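Local coordinates for protein antigen, P35 (Borreliella spielmanii A14S, PDB 6HPN) that is of unknown molecular function but, as a PFam54 outer surface protein orthologous to Borrelia burgdorferi BBA64, is thought to contribute to Lyme disease pathogenesis, at residues A[47-52]-A[90-95]; A[65-68]-A[73-76]. One frame throughout, in Å; residues are numbered along the deposited sequence.

In the fold
Both contacts fasten parts of the chain between helix 16-40 and helix 89-102 in an all-helical, single-chain fold, the C-terminal portion of the whole protein. Interaction 1 seats the loop 47-52 on helix 89-102; interaction 2 folds the later loop 65-68 back on the start of helix 75-84. Along the chain, interaction 2 falls wholly within the sequence that interaction 1 brackets. Their centres are 18 Å apart and their nearest atoms about 7 Å, so they do not touch. Helix 75-84 links them: Tyr74 at its start belongs to interaction 2, and Tyr82, farther along, packs against Phe49, Met51 and Ile92 of interaction 1. Interaction 1 is buried, whereas interaction 2 lies at the surface.

Interaction 1 (A[47-52]-A[90-95]); sequences DQFGMK and GVILNL
Phe49 and Met51 project from a type I' beta turn, Gln48 to Met51, onto Ile92 and Leu93 of helix 89-102, joining an interhelical loop to the helical bundle of this PFam54 protein. The turn closes with Met51 N bonded to Gln48 O (3.0 Å), and Gln48, Phe49 and Gly50 all have positive phi, a backbone shape that glycine adopts readily at position 50.

The tight part gathers around one methyl, Ile92 CG2. With CG1 beside the backbone N (chi1 -59°), the CG2 branch is left anti to that N and enters the angle between two apolar partners. Phe49 CB lies 3.6 Å from Ile92 CG2, and the phenylalanine ring meets the same methyl obliquely. From the other partner, Met51 CE reaches Ile92 CG2 at 3.6 Å; the methionine chain runs extended to its sulfur and then bends (chi3 -67°), crossing the isoleucine side chain at about a right angle. Tyr82 of helix 75-84 adjoins this cluster, touching Met51 and Ile92 and meeting the Phe49 ring edge-to-face, while Phe87 also packs on Phe49.

Toward the surface the contact thins. Leu93 is itself exposed and gives mainly its CD2 methyl, which sits at the Phe49 ring edge near the ring plane, 4.2 Å from Phe49 CD1. Leu93 CD2 also lies 3.7 Å from Phe49 O, an apolar approach to a backbone carbonyl. No hydrogen bond joins the segments, so the union rests on apolar surface, 252 Å² summed over both sides. Polar bonds instead brace the loop from within: Lys52 N donates to Asp47 O (3.1 Å), and the exposed Asp47 carboxylate folds back over the turn, its OD1 accepting a weak bond from Gly50 N at 3.2 Å, with an N-H...O angle of 153°.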
ATOM      1  N   ASP A  47     -10.061 -16.415   8.114  1.00 30.20           N
ATOM      2  CA  ASP A  47      -9.265 -16.968   6.979  1.00 29.21           C
ATOM      3  C   ASP A  47      -8.529 -15.844   6.240  1.00 27.70           C
ATOM      4  O   ASP A  47      -7.829 -16.148   5.236  1.00 25.45           O
ATOM      5  CB  ASP A  47     -10.150 -17.727   5.988  1.00 29.95           C
ATOM      6  CG  ASP A  47     -11.144 -16.896   5.182  1.00 35.14           C
ATOM      7  OD1 ASP A  47     -11.190 -15.621   5.274  1.00 35.49           O
ATOM      8  OD2 ASP A  47     -11.883 -17.531   4.455  1.00 40.82           O
ATOM      9  N   GLN A  48      -8.712 -14.598   6.701  1.00 26.13           N
ATOM     10  CA  GLN A  48      -7.930 -13.413   6.247  1.00 24.44           C
ATOM     11  C   GLN A  48      -8.136 -13.305   4.734  1.00 24.73           C
ATOM     12  O   GLN A  48      -7.138 -13.317   4.003  1.00 24.90           O
ATOM     13  CB  GLN A  48      -6.466 -13.545   6.689  1.00 21.66           C
ATOM     14  CG  GLN A  48      -6.354 -13.838   8.170  1.00 20.63           C
ATOM     15  CD  GLN A  48      -4.958 -14.036   8.686  1.00 20.39           C
ATOM     16  OE1 GLN A  48      -4.034 -14.442   7.986  1.00 21.02           O
ATOM     17  NE2 GLN A  48      -4.810 -13.773   9.965  1.00 19.48           N
ATOM     18  N   PHE A  49      -9.412 -13.256   4.329  1.00 26.20           N
ATOM     19  CA  PHE A  49      -9.920 -13.141   2.939  1.00 27.10           C
ATOM     20  C   PHE A  49      -9.358 -14.269   2.080  1.00 27.35           C
ATOM     21  O   PHE A  49      -9.044 -14.038   0.914  1.00 28.75           O
ATOM     22  CB  PHE A  49      -9.618 -11.755   2.377  1.00 28.12           C
ATOM     23  CG  PHE A  49     -10.419 -10.671   3.056  1.00 29.96           C
ATOM     24  CD1 PHE A  49     -11.803 -10.604   2.898  1.00 30.49           C
ATOM     25  CD2 PHE A  49      -9.806  -9.727   3.870  1.00 28.59           C
ATOM     26  CE1 PHE A  49     -12.547  -9.607   3.518  1.00 29.37           C
ATOM     27  CE2 PHE A  49     -10.556  -8.740   4.500  1.00 28.34           C
ATOM     28  CZ  PHE A  49     -11.921  -8.674   4.316  1.00 28.41           C
ATOM     29  N   GLY A  50      -9.273 -15.467   2.658  1.00 28.69           N
ATOM     30  CA  GLY A  50      -8.765 -16.671   1.975  1.00 27.95           C
ATOM     31  C   GLY A  50      -7.283 -16.585   1.661  1.00 28.20           C
ATOM     32  O   GLY A  50      -6.871 -17.326   0.777  1.00 32.22           O
ATOM     33  N   MET A  51      -6.489 -15.752   2.355  1.00 26.77           N
ATOM     34  CA  MET A  51      -5.019 -15.652   2.108  1.00 25.77           C
ATOM     35  C   MET A  51      -4.213 -16.294   3.245  1.00 23.13           C
ATOM     36  O   MET A  51      -3.024 -16.555   3.063  1.00 20.97           O
ATOM     37  CB  MET A  51      -4.611 -14.194   1.898  1.00 27.73           C
ATOM     38  CG  MET A  51      -4.955 -13.737   0.503  1.00 30.71           C
ATOM     39  SD  MET A  51      -4.475 -12.050   0.099  1.00 31.32           S
ATOM     40  CE  MET A  51      -5.603 -11.235   1.226  1.00 30.91           C
ATOM     41  N   LYS A  52      -4.860 -16.602   4.354  1.00 23.50           N
ATOM     42  CA  LYS A  52      -4.201 -17.231   5.515  1.00 25.84           C
ATOM     43  C   LYS A  52      -3.494 -18.533   5.110  1.00 26.66           C
ATOM     44  O   LYS A  52      -2.274 -18.671   5.428  1.00 25.25           O
ATOM     45  CB  LYS A  52      -5.222 -17.504   6.618  1.00 26.33           C
ATOM     46  CG  LYS A  52      -4.615 -18.108   7.869  1.00 28.85           C
ATOM     47  CD  LYS A  52      -5.343 -17.712   9.130  1.00 33.62           C
ATOM     48  CE  LYS A  52      -5.094 -18.680  10.270  1.00 37.28           C
ATOM     49  NZ  LYS A  52      -6.320 -18.852  11.086  1.00 38.59           N
ATOM     50  N   GLY A  90     -14.460  -8.066  -2.619  1.00 24.18           N
ATOM     51  CA  GLY A  90     -14.511  -8.822  -3.881  1.00 22.78           C
ATOM     52  C   GLY A  90     -13.108  -9.036  -4.401  1.00 22.24           C
ATOM     53  O   GLY A  90     -12.682 -10.205  -4.538  1.00 22.42           O
ATOM     54  N   VAL A  91     -12.398  -7.921  -4.581  1.00 21.03           N
ATOM     55  CA  VAL A  91     -11.060  -7.849  -5.226  1.00 21.20           C
ATOM     56  C   VAL A  91     -10.025  -8.590  -4.379  1.00 22.14           C
ATOM     57  O   VAL A  91      -9.123  -9.215  -4.957  1.00 23.84           O
ATOM     58  CB  VAL A  91     -10.633  -6.389  -5.430  1.00 20.20           C
ATOM     59  CG1 VAL A  91      -9.170  -6.310  -5.847  1.00 19.09           C
ATOM     60  CG2 VAL A  91     -11.535  -5.664  -6.422  1.00 19.36           C
ATOM     61  N   ILE A  92     -10.112  -8.475  -3.063  1.00 22.50           N
ATOM     62  CA  ILE A  92      -9.122  -9.085  -2.137  1.00 23.71           C
ATOM     63  C   ILE A  92      -9.318 -10.615  -2.161  1.00 23.86           C
ATOM     64  O   ILE A  92      -8.304 -11.325  -2.269  1.00 22.98           O
ATOM     65  CB  ILE A  92      -9.247  -8.445  -0.738  1.00 23.77           C
ATOM     66  CG1 ILE A  92      -9.024  -6.929  -0.806  1.00 25.33           C
ATOM     67  CG2 ILE A  92      -8.318  -9.117   0.267  1.00 22.61           C
ATOM     68  CD1 ILE A  92      -9.522  -6.156   0.418  1.00 25.67           C
ATOM     69  N   LEU A  93     -10.557 -11.115  -2.086  1.00 23.85           N
ATOM     70  CA  LEU A  93     -10.845 -12.574  -2.237  1.00 25.07           C
ATOM     71  C   LEU A  93     -10.282 -13.065  -3.565  1.00 24.18           C
ATOM     72  O   LEU A  93      -9.507 -14.027  -3.565  1.00 24.03           O
ATOM     73  CB  LEU A  93     -12.345 -12.832  -2.172  1.00 25.81           C
ATOM     74  CG  LEU A  93     -12.945 -12.549  -0.796  1.00 28.02           C
ATOM     75  CD1 LEU A  93     -14.431 -12.219  -0.913  1.00 27.02           C
ATOM     76  CD2 LEU A  93     -12.667 -13.712   0.160  1.00 27.49           C
ATOM     77  N   ASN A  94     -10.612 -12.362  -4.640  1.00 25.47           N
ATOM     78  CA  ASN A  94     -10.247 -12.780  -6.016  1.00 26.05           C
ATOM     79  C   ASN A  94      -8.719 -12.832  -6.120  1.00 25.53           C
ATOM     80  O   ASN A  94      -8.204 -13.861  -6.566  1.00 26.57           O
ATOM     81  CB  ASN A  94     -10.972 -11.922  -7.052  1.00 26.26           C
ATOM     82  CG  ASN A  94     -12.442 -12.290  -7.102  1.00 26.68           C
ATOM     83  OD1 ASN A  94     -12.778 -13.447  -6.869  1.00 24.47           O
ATOM     84  ND2 ASN A  94     -13.319 -11.329  -7.372  1.00 25.43           N
ATOM     85  N   LEU A  95      -8.016 -11.792  -5.681  1.00 23.55           N
ATOM     86  CA  LEU A  95      -6.538 -11.746  -5.772  1.00 22.03           C
ATOM     87  C   LEU A  95      -5.974 -12.783  -4.809  1.00 21.61           C
ATOM     88  O   LEU A  95      -5.047 -13.467  -5.176  1.00 21.14           O
ATOM     89  CB  LEU A  95      -6.062 -10.337  -5.424  1.00 22.30           C
ATOM     90  CG  LEU A  95      -4.559 -10.115  -5.511  1.00 22.34           C
ATOM     91  CD1 LEU A  95      -4.090 -10.135  -6.960  1.00 22.63           C
ATOM     92  CD2 LEU A  95      -4.169  -8.804  -4.831  1.00 22.75           C
TER

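Interaction 2 (A[65-68]-A[73-76]); sequences SMVH and EYLN
The Tyr74 ring presents its edge to the 65-68 loop, with Ser65 OG and His68 O both near the ring plane. On one face lies the neighbouring Glu73, whose CG sits over the ring centre, 3.9 Å above the plane. Val67 CG2 comes in obliquely, 4.0 Å from Tyr74 CE2. Farther along the edge, His68 O is 3.5 Å from Tyr74 CD2, a van der Waals approach of a carbonyl oxygen to ring carbons. The phenol oxygen reaches the serine: Tyr74 OH is 3.1 Å from Ser65 OG.

Glu73 reaches back to the same loop. Its CG is anti to the backbone N (chi1 177°) and the chain stays extended beyond it, which carries Glu73 OE1 to within 3.7 Å of Val67 CG2. That methyl therefore touches both a carboxylate oxygen and the tyrosine ring. Glu73 is exposed, in contrast to the buried Tyr74, so the contact passes from an interior ring to the protein surface. Phe61 also meets the Tyr74 ring, with the planes at about 50°, while the His68 ring stacks on Phe60.

Within the loop, Val67 N donates to Ser65 OG at 2.9 Å with an N-H...O angle of 157°, which helps hold the serine oxygen near the phenol. A serine oxygen accepting from the backbone N two residues on defines an ST turn; here that turn faces the Tyr74 side chain, whose residue occupies the N-cap position of helix 75-84.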
ATOM      1  N   SER A  65      11.016 -11.907  14.203  1.00 31.73           N
ATOM      2  CA  SER A  65       9.774 -12.504  14.756  1.00 30.55           C
ATOM      3  C   SER A  65       9.825 -14.025  14.571  1.00 32.64           C
ATOM      4  O   SER A  65      10.278 -14.504  13.517  1.00 34.81           O
ATOM      5  CB  SER A  65       8.564 -11.911  14.110  1.00 27.75           C
ATOM      6  OG  SER A  65       7.499 -12.830  14.121  1.00 28.23           O
ATOM      7  N   MET A  66       9.395 -14.762  15.579  1.00 33.57           N
ATOM      8  CA  MET A  66       9.323 -16.232  15.483  1.00 36.68           C
ATOM      9  C   MET A  66       7.965 -16.631  14.900  1.00 36.18           C
ATOM     10  O   MET A  66       7.746 -17.822  14.767  1.00 35.43           O
ATOM     11  CB  MET A  66       9.537 -16.875  16.857  1.00 40.23           C
ATOM     12  CG  MET A  66      10.968 -17.345  17.047  1.00 43.57           C
ATOM     13  SD  MET A  66      11.632 -16.982  18.677  1.00 46.09           S
ATOM     14  CE  MET A  66      13.379 -16.897  18.252  1.00 39.23           C
ATOM     15  N   VAL A  67       7.095 -15.685  14.528  1.00 35.09           N
ATOM     16  CA  VAL A  67       5.758 -16.036  13.969  1.00 32.07           C
ATOM     17  C   VAL A  67       5.616 -15.542  12.533  1.00 29.61           C
ATOM     18  O   VAL A  67       6.363 -14.671  12.084  1.00 28.85           O
ATOM     19  CB  VAL A  67       4.614 -15.518  14.851  1.00 33.75           C
ATOM     20  CG1 VAL A  67       4.630 -16.215  16.205  1.00 32.53           C
ATOM     21  CG2 VAL A  67       4.680 -14.010  15.018  1.00 36.00           C
ATOM     22  N   HIS A  68       4.641 -16.119  11.851  1.00 28.40           N
ATOM     23  CA  HIS A  68       4.300 -15.821  10.445  1.00 25.13           C
ATOM     24  C   HIS A  68       3.345 -14.624  10.404  1.00 23.37           C
ATOM     25  O   HIS A  68       2.819 -14.222  11.475  1.00 19.12           O
ATOM     26  CB  HIS A  68       3.728 -17.085   9.781  1.00 24.44           C
ATOM     27  CG  HIS A  68       4.722 -18.188   9.674  1.00 25.20           C
ATOM     28  ND1 HIS A  68       5.726 -18.190   8.714  1.00 25.60           N
ATOM     29  CD2 HIS A  68       4.867 -19.320  10.395  1.00 25.89           C
ATOM     30  CE1 HIS A  68       6.455 -19.274   8.855  1.00 26.47           C
ATOM     31  NE2 HIS A  68       5.944 -19.979   9.883  1.00 26.69           N
ATOM     32  N   GLU A  73      -0.550 -10.387  16.123  1.00 26.13           N
ATOM     33  CA  GLU A  73       0.513  -9.343  16.097  1.00 26.04           C
ATOM     34  C   GLU A  73       0.364  -8.440  14.858  1.00 25.46           C
ATOM     35  O   GLU A  73       0.716  -7.250  14.988  1.00 25.76           O
ATOM     36  CB  GLU A  73       1.920  -9.966  16.100  1.00 26.61           C
ATOM     37  CG  GLU A  73       3.036  -8.938  15.994  1.00 26.70           C
ATOM     38  CD  GLU A  73       4.456  -9.377  16.292  1.00 27.08           C
ATOM     39  OE1 GLU A  73       4.697 -10.566  16.494  1.00 29.89           O
ATOM     40  OE2 GLU A  73       5.331  -8.515  16.277  1.00 30.85           O
ATOM     41  N   TYR A  74      -0.091  -8.965  13.704  1.00 24.08           N
ATOM     42  CA  TYR A  74       0.026  -8.309  12.373  1.00 23.28           C
ATOM     43  C   TYR A  74      -1.357  -7.867  11.872  1.00 22.56           C
ATOM     44  O   TYR A  74      -1.518  -7.452  10.718  1.00 23.79           O
ATOM     45  CB  TYR A  74       0.814  -9.205  11.408  1.00 23.22           C
ATOM     46  CG  TYR A  74       2.254  -9.466  11.800  1.00 23.68           C
ATOM     47  CD1 TYR A  74       3.178  -8.430  11.927  1.00 23.75           C
ATOM     48  CD2 TYR A  74       2.706 -10.753  12.040  1.00 24.31           C
ATOM     49  CE1 TYR A  74       4.499  -8.663  12.290  1.00 24.27           C
ATOM     50  CE2 TYR A  74       4.018 -11.006  12.426  1.00 27.49           C
ATOM     51  CZ  TYR A  74       4.923  -9.957  12.555  1.00 27.68           C
ATOM     52  OH  TYR A  74       6.213 -10.227  12.909  1.00 28.16           O
ATOM     53  N   LEU A  75      -2.349  -7.854  12.744  1.00 23.99           N
ATOM     54  CA  LEU A  75      -3.698  -7.325  12.405  1.00 26.15           C
ATOM     55  C   LEU A  75      -3.606  -6.032  11.568  1.00 26.29           C
ATOM     56  O   LEU A  75      -4.165  -5.987  10.477  1.00 25.26           O
ATOM     57  CB  LEU A  75      -4.451  -7.088  13.714  1.00 27.76           C
ATOM     58  CG  LEU A  75      -5.934  -6.747  13.556  1.00 30.63           C
ATOM     59  CD1 LEU A  75      -6.774  -8.020  13.441  1.00 30.93           C
ATOM     60  CD2 LEU A  75      -6.407  -5.860  14.704  1.00 30.15           C
ATOM     61  N   ASN A  76      -2.896  -5.023  12.068  1.00 30.87           N
ATOM     62  CA  ASN A  76      -2.812  -3.656  11.492  1.00 31.58           C
ATOM     63  C   ASN A  76      -2.052  -3.631  10.170  1.00 28.03           C
ATOM     64  O   ASN A  76      -2.447  -2.848   9.293  1.00 25.88           O
ATOM     65  CB  ASN A  76      -2.138  -2.670  12.438  1.00 35.55           C
ATOM     66  CG  ASN A  76      -3.163  -1.679  12.915  1.00 40.98           C
ATOM     67  OD1 ASN A  76      -3.836  -1.021  12.089  1.00 42.55           O
ATOM     68  ND2 ASN A  76      -3.342  -1.672  14.227  1.00 38.24           N
TER